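Local coordinates for cell division control protein 45 cdc45 putative (Entamoeba histolytica, PDB 6CC2) that probably acts in DNA replication as the Cdc45 component of the replicative helicase assembly, on a fold related to the DHH/RecJ phosphoesterases, at residues 38-41 and 42-45; 57-60 and 61-65; 307-310 and 311-314; 380-383 and 384-388; 398-401 and 402-406. One frame throughout, in Å; residues are numbered along the deposited sequence. Where two conformers were deposited one is given.

Contact 1 (38-41 and 42-45); sequences CYKI and LSMM. With EDO (1,2-ethanediol), chain J.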
# COMPACT_ATOMS: atom_id res chain seq x y z
N CYS A 38 -4.71 -3.42 11.08
CA CYS A 38 -5.92 -4.07 11.57
C CYS A 38 -5.57 -5.28 12.43
O CYS A 38 -6.04 -5.41 13.57
CB CYS A 38 -6.80 -4.45 10.38
SG CYS A 38 -8.36 -5.26 10.82
N TYR A 39 -4.68 -6.14 11.93
CA TYR A 39 -4.21 -7.26 12.73
C TYR A 39 -3.66 -6.80 14.07
O TYR A 39 -3.94 -7.40 15.11
CB TYR A 39 -3.12 -8.02 11.98
CG TYR A 39 -2.63 -9.22 12.74
CD1 TYR A 39 -1.58 -9.09 13.66
CD2 TYR A 39 -3.21 -10.46 12.60
CE1 TYR A 39 -1.14 -10.16 14.39
CE2 TYR A 39 -2.77 -11.53 13.32
CZ TYR A 39 -1.74 -11.38 14.22
OH TYR A 39 -1.29 -12.47 14.97
N LYS A 40 -2.82 -5.76 14.06
CA LYS A 40 -2.19 -5.28 15.30
C LYS A 40 -3.24 -4.86 16.32
O LYS A 40 -3.18 -5.27 17.50
CB LYS A 40 -1.25 -4.11 14.96
CG LYS A 40 -0.59 -3.43 16.16
CD LYS A 40 0.28 -4.38 16.93
CE LYS A 40 1.02 -3.69 18.06
NZ LYS A 40 1.89 -4.65 18.82
N ILE A 41 -4.22 -4.08 15.89
CA ILE A 41 -5.23 -3.56 16.81
C ILE A 41 -6.08 -4.70 17.38
O ILE A 41 -6.35 -4.76 18.58
CB ILE A 41 -6.08 -2.49 16.11
CG1 ILE A 41 -5.21 -1.26 15.84
CG2 ILE A 41 -7.28 -2.11 16.95
CD1 ILE A 41 -5.92 -0.13 15.07
N LEU A 42 -6.54 -5.61 16.50
CA LEU A 42 -7.23 -6.79 16.99
C LEU A 42 -6.35 -7.59 17.93
O LEU A 42 -6.81 -8.10 18.97
CB LEU A 42 -7.69 -7.66 15.83
CG LEU A 42 -8.72 -7.02 14.90
CD1 LEU A 42 -8.86 -7.89 13.65
CD2 LEU A 42 -10.06 -6.81 15.58
N SER A 43 -5.07 -7.76 17.59
CA SER A 43 -4.22 -8.60 18.41
C SER A 43 -4.00 -8.01 19.79
O SER A 43 -3.82 -8.75 20.75
CB SER A 43 -2.88 -8.84 17.70
OG SER A 43 -2.11 -7.65 17.71
N MSE A 44 -4.02 -6.69 19.92
CA MSE A 44 -3.87 -6.05 21.22
C MSE A 44 -5.03 -6.39 22.15
O MSE A 44 -4.83 -6.65 23.33
CB MSE A 44 -3.76 -4.54 21.06
CG MSE A 44 -2.50 -4.11 20.35
SE MSE A 44 -2.62 -2.28 19.72
CE MSE A 44 -2.44 -1.34 21.44
N MSE A 45 -6.24 -6.35 21.60
CA MSE A 45 -7.43 -6.73 22.35
C MSE A 45 -7.37 -8.21 22.72
O MSE A 45 -7.60 -8.58 23.86
CB MSE A 45 -8.69 -6.45 21.53
CG MSE A 45 -8.98 -4.97 21.36
SE MSE A 45 -10.70 -4.71 20.51
CE MSE A 45 -10.08 -4.69 18.65
C1 EDO J . 1.15 -11.27 17.51
O1 EDO J . 0.17 -12.19 17.02
C2 EDO J . 0.53 -10.42 18.62
O2 EDO J . -0.01 -11.28 19.63
O HOH W 1 0.19 -6.83 19.66

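Contact 2 (57-60 and 61-65); sequences PVNN and YETLS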
# COMPACT_ATOMS: atom_id res chain seq x y z
N PRO A 57 -0.46 -14.89 6.63
CA PRO A 57 -0.25 -13.92 5.52
C PRO A 57 -0.58 -14.57 4.19
O PRO A 57 0.01 -15.58 3.82
CB PRO A 57 1.24 -13.57 5.63
CG PRO A 57 1.64 -13.95 7.03
CD PRO A 57 0.80 -15.19 7.33
N VAL A 58 -1.53 -13.98 3.46
CA VAL A 58 -1.97 -14.53 2.17
C VAL A 58 -1.68 -13.52 1.07
O VAL A 58 -1.94 -12.32 1.23
CB VAL A 58 -3.47 -14.89 2.17
CG1 VAL A 58 -3.71 -16.08 3.10
CG2 VAL A 58 -4.33 -13.68 2.56
N ASN A 59 -1.17 -14.03 -0.05
CA ASN A 59 -0.81 -13.23 -1.21
C ASN A 59 -1.82 -13.31 -2.35
O ASN A 59 -1.74 -12.50 -3.27
CB ASN A 59 0.58 -13.66 -1.72
CG ASN A 59 0.68 -15.16 -2.02
OD1 ASN A 59 0.13 -16.01 -1.30
ND2 ASN A 59 1.41 -15.50 -3.08
N ASN A 60 -2.74 -14.27 -2.31
CA ASN A 60 -3.77 -14.43 -3.33
C ASN A 60 -4.84 -15.35 -2.77
O ASN A 60 -4.70 -15.92 -1.68
CB ASN A 60 -3.17 -14.96 -4.64
CG ASN A 60 -2.44 -16.27 -4.45
OD1 ASN A 60 -3.02 -17.26 -3.97
ND2 ASN A 60 -1.16 -16.30 -4.85
N TYR A 61 -5.93 -15.52 -3.54
CA TYR A 61 -7.04 -16.32 -3.03
C TYR A 61 -6.78 -17.81 -3.11
O TYR A 61 -7.42 -18.58 -2.37
CB TYR A 61 -8.33 -15.97 -3.76
CG TYR A 61 -8.89 -14.63 -3.35
CD1 TYR A 61 -9.27 -14.40 -2.04
CD2 TYR A 61 -9.03 -13.61 -4.26
CE1 TYR A 61 -9.77 -13.18 -1.64
CE2 TYR A 61 -9.54 -12.38 -3.88
CZ TYR A 61 -9.92 -12.17 -2.56
OH TYR A 61 -10.40 -10.95 -2.16
N GLU A 62 -5.87 -18.25 -3.98
CA GLU A 62 -5.50 -19.65 -4.01
C GLU A 62 -4.86 -20.06 -2.69
O GLU A 62 -5.16 -21.14 -2.15
CB GLU A 62 -4.55 -19.93 -5.17
CG GLU A 62 -5.07 -19.50 -6.53
CD GLU A 62 -4.13 -19.88 -7.66
OE1 GLU A 62 -3.40 -20.89 -7.51
OE2 GLU A 62 -4.11 -19.16 -8.68
N THR A 63 -3.93 -19.24 -2.19
CA THR A 63 -3.29 -19.53 -0.91
C THR A 63 -4.30 -19.50 0.23
O THR A 63 -4.34 -20.42 1.07
CB THR A 63 -2.17 -18.51 -0.65
OG1 THR A 63 -1.16 -18.67 -1.64
CG2 THR A 63 -1.57 -18.70 0.74
N LEU A 64 -5.14 -18.46 0.25
CA LEU A 64 -6.19 -18.38 1.26
C LEU A 64 -7.01 -19.66 1.27
O LEU A 64 -7.22 -20.26 2.33
CB LEU A 64 -7.07 -17.15 0.98
CG LEU A 64 -8.13 -16.86 2.05
CD1 LEU A 64 -8.47 -15.38 2.12
CD2 LEU A 64 -9.39 -17.66 1.82
N SER A 65 -7.45 -20.11 0.10
CA SER A 65 -8.30 -21.29 0.02
C SER A 65 -7.56 -22.54 0.49
O SER A 65 -8.13 -23.38 1.20
CB SER A 65 -8.80 -21.48 -1.42
OG SER A 65 -9.67 -22.60 -1.49

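Contact 3 (307-310 and 311-314); sequences QQSY and KTMS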
# COMPACT_ATOMS: atom_id res chain seq x y z
N GLN A 307 21.12 19.58 -0.79
CA GLN A 307 21.57 18.20 -0.88
C GLN A 307 22.16 17.65 0.42
O GLN A 307 22.58 16.49 0.46
CB GLN A 307 22.59 18.06 -2.01
CG GLN A 307 21.99 18.26 -3.38
CD GLN A 307 23.01 18.11 -4.49
OE1 GLN A 307 24.20 18.26 -4.26
NE2 GLN A 307 22.54 17.81 -5.69
N GLN A 308 22.19 18.44 1.48
CA GLN A 308 22.51 17.86 2.78
C GLN A 308 21.24 17.39 3.46
O GLN A 308 20.12 17.66 3.01
CB GLN A 308 23.27 18.84 3.65
CG GLN A 308 22.45 20.02 4.13
CD GLN A 308 23.30 20.96 4.98
OE1 GLN A 308 23.95 21.86 4.46
NE2 GLN A 308 23.31 20.72 6.29
N SER A 309 21.41 16.63 4.55
CA SER A 309 20.26 16.14 5.31
C SER A 309 19.32 17.29 5.67
O SER A 309 19.77 18.36 6.09
CB SER A 309 20.76 15.44 6.58
OG SER A 309 19.75 15.43 7.58
N TYR A 310 18.03 17.08 5.45
CA TYR A 310 17.05 18.12 5.76
C TYR A 310 17.11 18.53 7.22
O TYR A 310 16.90 19.70 7.56
CB TYR A 310 15.66 17.62 5.39
CG TYR A 310 14.57 18.67 5.50
CD1 TYR A 310 14.41 19.62 4.50
CD2 TYR A 310 13.71 18.70 6.57
CE1 TYR A 310 13.41 20.57 4.59
CE2 TYR A 310 12.71 19.64 6.66
CZ TYR A 310 12.58 20.58 5.67
OH TYR A 310 11.59 21.53 5.76
N LYS A 311 17.44 17.58 8.11
CA LYS A 311 17.50 17.93 9.53
C LYS A 311 18.62 18.92 9.83
O LYS A 311 18.51 19.68 10.79
CB LYS A 311 17.67 16.67 10.37
CG LYS A 311 16.37 15.88 10.50
CD LYS A 311 16.50 14.65 11.39
CE LYS A 311 15.15 13.94 11.51
NZ LYS A 311 15.23 12.73 12.37
N THR A 312 19.69 18.94 9.03
CA THR A 312 20.77 19.88 9.28
C THR A 312 20.73 21.09 8.35
O THR A 312 21.46 22.05 8.58
CB THR A 312 22.13 19.19 9.16
OG1 THR A 312 22.30 18.65 7.85
CG2 THR A 312 22.24 18.06 10.19
N MSE A 313 19.88 21.08 7.32
CA MSE A 313 19.69 22.26 6.47
C MSE A 313 19.20 23.40 7.35
O MSE A 313 18.40 23.21 8.25
CB MSE A 313 18.72 21.97 5.33
CG MSE A 313 18.82 23.01 4.24
SE MSE A 313 17.72 22.64 2.72
CE MSE A 313 15.96 23.03 3.47
N SER A 314 19.71 24.61 7.13
CA SER A 314 19.38 25.71 8.01
C SER A 314 17.88 26.00 7.96
O SER A 314 17.23 25.80 6.94
CB SER A 314 20.16 26.96 7.62
OG SER A 314 19.60 27.55 6.48

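Contact 4 (380-383 and 384-388); sequences EGFK and LLSST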
# COMPACT_ATOMS: atom_id res chain seq x y z
N GLU A 380 8.00 -8.89 9.75
CA GLU A 380 8.90 -7.75 9.79
C GLU A 380 8.12 -6.44 9.85
O GLU A 380 8.51 -5.51 10.57
CB GLU A 380 9.83 -7.77 8.59
CG GLU A 380 10.76 -8.97 8.54
CD GLU A 380 11.71 -9.03 9.73
OE1 GLU A 380 12.14 -7.96 10.21
OE2 GLU A 380 12.01 -10.15 10.20
N GLY A 381 7.04 -6.34 9.06
CA GLY A 381 6.23 -5.13 9.08
C GLY A 381 5.51 -4.96 10.41
O GLY A 381 5.43 -3.85 10.94
N PHE A 382 4.98 -6.05 10.96
CA PHE A 382 4.35 -6.03 12.28
C PHE A 382 5.32 -5.58 13.36
O PHE A 382 4.96 -4.78 14.24
CB PHE A 382 3.81 -7.43 12.60
CG PHE A 382 3.18 -7.55 13.96
CD1 PHE A 382 3.95 -7.93 15.06
CD2 PHE A 382 1.83 -7.31 14.15
CE1 PHE A 382 3.39 -8.04 16.32
CE2 PHE A 382 1.26 -7.44 15.44
CZ PHE A 382 2.04 -7.80 16.50
N LYS A 383 6.54 -6.10 13.33
CA LYS A 383 7.56 -5.73 14.30
C LYS A 383 7.88 -4.24 14.20
O LYS A 383 7.98 -3.56 15.23
CB LYS A 383 8.82 -6.56 14.07
CG LYS A 383 10.00 -6.22 14.96
CD LYS A 383 11.25 -6.98 14.51
CE LYS A 383 12.43 -6.74 15.44
NZ LYS A 383 12.19 -7.31 16.79
N LEU A 384 8.03 -3.71 12.99
CA LEU A 384 8.32 -2.28 12.85
C LEU A 384 7.12 -1.45 13.32
O LEU A 384 7.28 -0.47 14.07
CB LEU A 384 8.72 -1.93 11.43
CG LEU A 384 9.05 -0.45 11.21
CD1 LEU A 384 10.06 0.05 12.23
CD2 LEU A 384 9.56 -0.18 9.76
N LEU A 385 5.92 -1.81 12.87
CA LEU A 385 4.72 -1.10 13.32
C LEU A 385 4.67 -1.04 14.84
O LEU A 385 4.31 -0.00 15.42
CB LEU A 385 3.47 -1.80 12.77
CG LEU A 385 2.13 -1.21 13.15
CD1 LEU A 385 1.92 0.15 12.48
CD2 LEU A 385 1.03 -2.19 12.75
N SER A 386 5.05 -2.13 15.50
CA SER A 386 4.96 -2.23 16.94
C SER A 386 6.07 -1.49 17.67
O SER A 386 6.06 -1.46 18.91
CB SER A 386 4.98 -3.71 17.37
OG SER A 386 3.88 -4.43 16.82
N SER A 387 7.03 -0.92 16.96
CA SER A 387 8.17 -0.31 17.62
C SER A 387 7.74 0.82 18.54
O SER A 387 6.87 1.64 18.19
CB SER A 387 9.16 0.24 16.58
OG SER A 387 10.28 0.78 17.28
N THR A 388 8.37 0.88 19.71
CA THR A 388 8.24 1.99 20.64
C THR A 388 9.45 2.90 20.61
O THR A 388 9.53 3.81 21.42
CB THR A 388 8.01 1.47 22.06
OG1 THR A 388 9.15 0.71 22.46
CG2 THR A 388 6.76 0.59 22.11

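Contact 5 (398-401 and 402-406); sequences AKCI and ESNKN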
# COMPACT_ATOMS: atom_id res chain seq x y z
N ALA A 398 15.70 3.71 4.90
CA ALA A 398 16.79 3.46 3.95
C ALA A 398 16.32 2.59 2.79
O ALA A 398 16.69 2.85 1.63
CB ALA A 398 17.96 2.79 4.66
N LYS A 399 15.53 1.55 3.08
CA LYS A 399 15.06 0.68 2.01
C LYS A 399 14.16 1.46 1.05
O LYS A 399 14.27 1.31 -0.18
CB LYS A 399 14.30 -0.51 2.58
CG LYS A 399 13.90 -1.55 1.54
CD LYS A 399 13.19 -2.76 2.19
CE LYS A 399 12.79 -3.79 1.14
NZ LYS A 399 12.08 -4.96 1.75
N CYS A 400 13.27 2.29 1.60
CA CYS A 400 12.39 3.10 0.76
C CYS A 400 13.18 4.07 -0.11
O CYS A 400 12.90 4.24 -1.29
CB CYS A 400 11.40 3.85 1.67
SG CYS A 400 10.15 4.76 0.80
N ILE A 401 14.17 4.74 0.49
CA ILE A 401 14.97 5.71 -0.25
C ILE A 401 15.74 5.02 -1.37
O ILE A 401 15.74 5.47 -2.51
CB ILE A 401 15.91 6.45 0.71
CG1 ILE A 401 15.10 7.49 1.52
CG2 ILE A 401 17.05 7.10 -0.05
CD1 ILE A 401 15.87 8.09 2.68
N GLU A 402 16.41 3.92 -1.05
CA GLU A 402 17.19 3.21 -2.05
C GLU A 402 16.31 2.71 -3.19
O GLU A 402 16.67 2.85 -4.37
CB GLU A 402 17.94 2.04 -1.41
CG GLU A 402 18.80 1.26 -2.39
CD GLU A 402 19.57 0.14 -1.73
OE1 GLU A 402 19.42 -0.05 -0.51
OE2 GLU A 402 20.34 -0.55 -2.44
N SER A 403 15.16 2.11 -2.87
CA SER A 403 14.28 1.59 -3.91
C SER A 403 13.80 2.71 -4.82
O SER A 403 13.81 2.58 -6.05
CB SER A 403 13.09 0.85 -3.29
OG SER A 403 13.53 -0.30 -2.56
N ASN A 404 13.34 3.82 -4.24
CA ASN A 404 12.83 4.90 -5.06
C ASN A 404 13.93 5.54 -5.91
O ASN A 404 13.67 5.92 -7.05
CB ASN A 404 12.12 5.93 -4.17
CG ASN A 404 10.68 5.53 -3.88
OD1 ASN A 404 9.79 5.75 -4.70
ND2 ASN A 404 10.46 4.90 -2.75
N LYS A 405 15.17 5.63 -5.40
CA LYS A 405 16.24 6.16 -6.24
C LYS A 405 16.49 5.26 -7.44
O LYS A 405 16.70 5.75 -8.56
CB LYS A 405 17.51 6.33 -5.41
CG LYS A 405 17.40 7.50 -4.42
CD LYS A 405 18.53 7.53 -3.41
CE LYS A 405 19.82 8.00 -4.01
NZ LYS A 405 20.83 8.25 -2.94
N ASN A 406 16.46 3.95 -7.23
CA ASN A 406 16.69 3.01 -8.32
C ASN A 406 15.53 3.02 -9.32
O ASN A 406 15.75 3.02 -10.54
CB ASN A 406 16.89 1.60 -7.76
CG ASN A 406 17.22 0.59 -8.82
OD1 ASN A 406 17.81 0.93 -9.85
ND2 ASN A 406 16.84 -0.66 -8.59

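Contact 1 (38-41 and 42-45)
Ser43 is the tight point of this helical turn: its hydroxyl bends back and gives its proton to Lys40 O, with OG and O only 2.6 Å apart. A chi1 of 71° sets OG between its own backbone N and carbonyl carbon, facing the preceding turn. Lys40 O is thus gripped twice, since Met44 N also donates to it at 2.9 Å. A small hydroxyl suits this buried spot, its proton satisfied within the helix. On the apolar side, Cys38 SG lies against Leu42 CD1 at 3.9 Å, and the CG2 methyl of Ile41 meets the terminal CE of selenomethionine Met45.

The looser, partly exposed part is the end of Lys40 with Met44. One water accepts from Lys40 NZ and donates to Ser43 OG, while the ammonium also bonds Ser386 OG. Tyr39 forms a separate, buried polar end, its OH sharing a hydrogen bond of 2.5 Å with O1 of a 1,2-ethanediol at the ring edge, probably from the crystallisation liquor.

Helix 33-48 links strands 24-29 and 53-57 in a beta-alpha-beta unit. Helix 182-192 covers Cys38, Ile41 and Met45, helix 199-213 touches Ile41 and Met44, and helix 374-385 packs on Tyr39 and Lys40.

Contact 2 (57-60 and 61-65)
Val58 meets the helix that follows it at Leu64, where the chain leaves strand 53-57 and enters helix 61-71 through an asparagine N-cap. The CG1 methyl of Val58 lies 3.9 Å from Leu64 CA, with Thr63 CG2 a little farther off. A branched apolar residue fits here because it is buried, and both Val58 and Leu64 also pack on Tyr28 of strand 24-29.

Asn59 comes next, on the more open side of the turn. It was modelled in two conformers; in the one described, OD1 accepts from Thr63 OG1 at 3.0 Å, the two side chains crossing at about a right angle. This link may therefore be made only part of the time.

Asn60 is the cap itself. Its chi1 of 57° swings the amide over the first turn, where OD1 takes the proton of Thr63 N at 2.8 Å, the donor lying nearly in line with the side-chain C=O. Asparagine is well suited to this task, since its short side chain carries an acceptor to the otherwise unpartnered N-H groups of a helix start. The other end of the amide is also used, ND2 donating to Lys515 O, so both ends fix its rotation. Just past the cap, Tyr61 OH accepts from Ala86 N and the ring stacks edge-to-face with Phe517, while Glu62 puts a negative charge near the helix start, probably favourable to the helix dipole. The backbone of Asn60 closes the first full turn, Leu64 N donating to Asn60 O at 3.2 Å.

Contact 3 (307-310 and 311-314)
Gln308, with chi1 at 69° and the chain extended beyond CG, and Thr312, with chi1 at 61°, turn their polar ends to each other across a tight turn. Gln308 NE2 donates to Thr312 OG1 at 2.8 Å, and the hydroxyl oxygen lies almost in the amide plane, the natural line for an amide N-H. Glutamine suits the place because its length spans four residues of sequence; threonine suits its own because one hydroxyl both accepts here and donates onward.

The onward bond goes to Ser309 O, 3.1 Å from Thr312 OG1. That carbonyl gathers three donors. Met313 N approaches nearly along the C=O axis at 3.0 Å, whereas Thr312 N, equally distant from Ser309 O, sits well above the carbonyl plane. Tyr310 and Lys311 take helical angles and Thr312 stays near them, so the i+3 and i+4 N-H groups both reach Ser309 O. The turn is thereby fixed at the surface without belonging to a regular helix.

Apart from the polar network there is an apolar touch: CE of the buried selenomethionine Met313 comes to 3.7 Å from Tyr310 CE1. The flexible side chain of Met313, bent at its last torsion, lets the methyl reach the ring.

The extended Lys311 chain carries NZ to a hydrogen bond with Ser351 OG. The turn joins helix 303-306 to helix 315-331: Ser314 N-caps the latter through its bond to Met317 N, Lys318 of that helix makes a cation-pi contact with Tyr310 and bonds Met313 O, and Met313 packs on Leu267 of helix 267-273.

Contact 4 (380-383 and 384-388)
The C-terminal turn of helix 374-385 is tied off by a serine that folds back on the helix: Ser386 OG donates to Phe382 O, four residues earlier, at 2.8 Å. Ser386 N donates to the same oxygen at 2.9 Å. The two donors reach Phe382 O from opposite faces of its carbonyl plane, so that one oxygen is gripped by two bonds. Serine is apt at such a point, because a single short hydroxyl can return to the backbone without a long side chain to accommodate. The same OG also accepts from Lys40 NZ of helix 33-48.

Its chi1 of -60° sets OG beside its own N and directs it back toward the preceding turn. The same rotation brings OG over one face of the Phe382 ring, 3.7 Å above the plane and displaced toward the rim. Phe382 CE1 is the ring atom nearest the hydroxyl oxygen, also at 3.7 Å. The ring is carried there by a chi1 of 177°. Since the hydroxyl proton is spent on Phe382 O, the oxygen over the ring is a packing contact.

Upstream the turn is regular. Leu385 N donates to Gly381 O at 2.9 Å, and Leu384 N donates to Glu380 O. At Ser387 the backbone is extended, its N bonding to Leu384 O. Ser387 OG then turns to Thr389 O.

Leu384 and Leu385 are buried, where branched apolar chains fit between helices. Leu384 packs on Ile361 and Ile364 of helix 354-364, Leu385 reaches Tyr203 and Ile206 of helix 199-213, and both Leu385 and Phe382 lie on Ile36 of helix 33-48.

Contact 5 (398-401 and 402-406)
Asn404 curls back on the turn before it, ND2 donating to Cys400 O at 2.9 Å. Its chi1 of -84° keeps CG beside the backbone N, which turns ND2 back onto the carbonyl of the previous turn, and that oxygen lies almost in the amide plane. Cys400 O is held a second time by Asn404 N at 3.0 Å, the two donors arriving from opposite faces of the carbonyl plane. The remaining amide atom is used as well: Asn404 OD1 accepts from Arg275, so asparagine can serve backbone and arginine together at a buried position. Cys400 SG, set beside its own carbonyl carbon by a chi1 of -174°, comes within 3.6 Å of the same ND2 as a packing neighbour.

These pairs follow the i, i+4 spacing of helix 393-417, in which a side chain can reach the carbonyl four residues back. Glu402 N to Ala398 O and Lys405 N to Ile401 O are plain helical bonds of that spacing. On the more open side, Ile401 and Lys405 run side by side in the same direction, Ile401 CG2 touching Lys405 CD at 3.7 Å. Here the lysine contributes its methylene chain as apolar cover for the isoleucine, which also touches Trp265.

Lys399 behaves differently: all its torsions are extended, which carries NZ away to the carbonyl of Thr366, with weaker bonds to Ser363 and Ile364 at the C-terminal end of helix 354-364.

Overall arrangement
Contact 1 is the most buried of the five and contact 3 the most superficial; contacts 2, 4 and 5 are partly buried. Contacts 1 and 2 lie before and after strand 53-57 in the sequence, while contacts 4 and 5 lie on successive helices. Contacts 1 and 4 pack against each other, Phe382 and Leu385 resting on Lys40 and so joining helix 33-48 to helix 374-385, although the chain separates them widely. In contacts 1, 4 and 5 side chains donate back to a carbonyl of the preceding turn; contact 2 reverses this, a side-chain oxygen accepting from a backbone N-H at a helix start. Contact 3, outside regular helix, is a turn built on a shared acceptor.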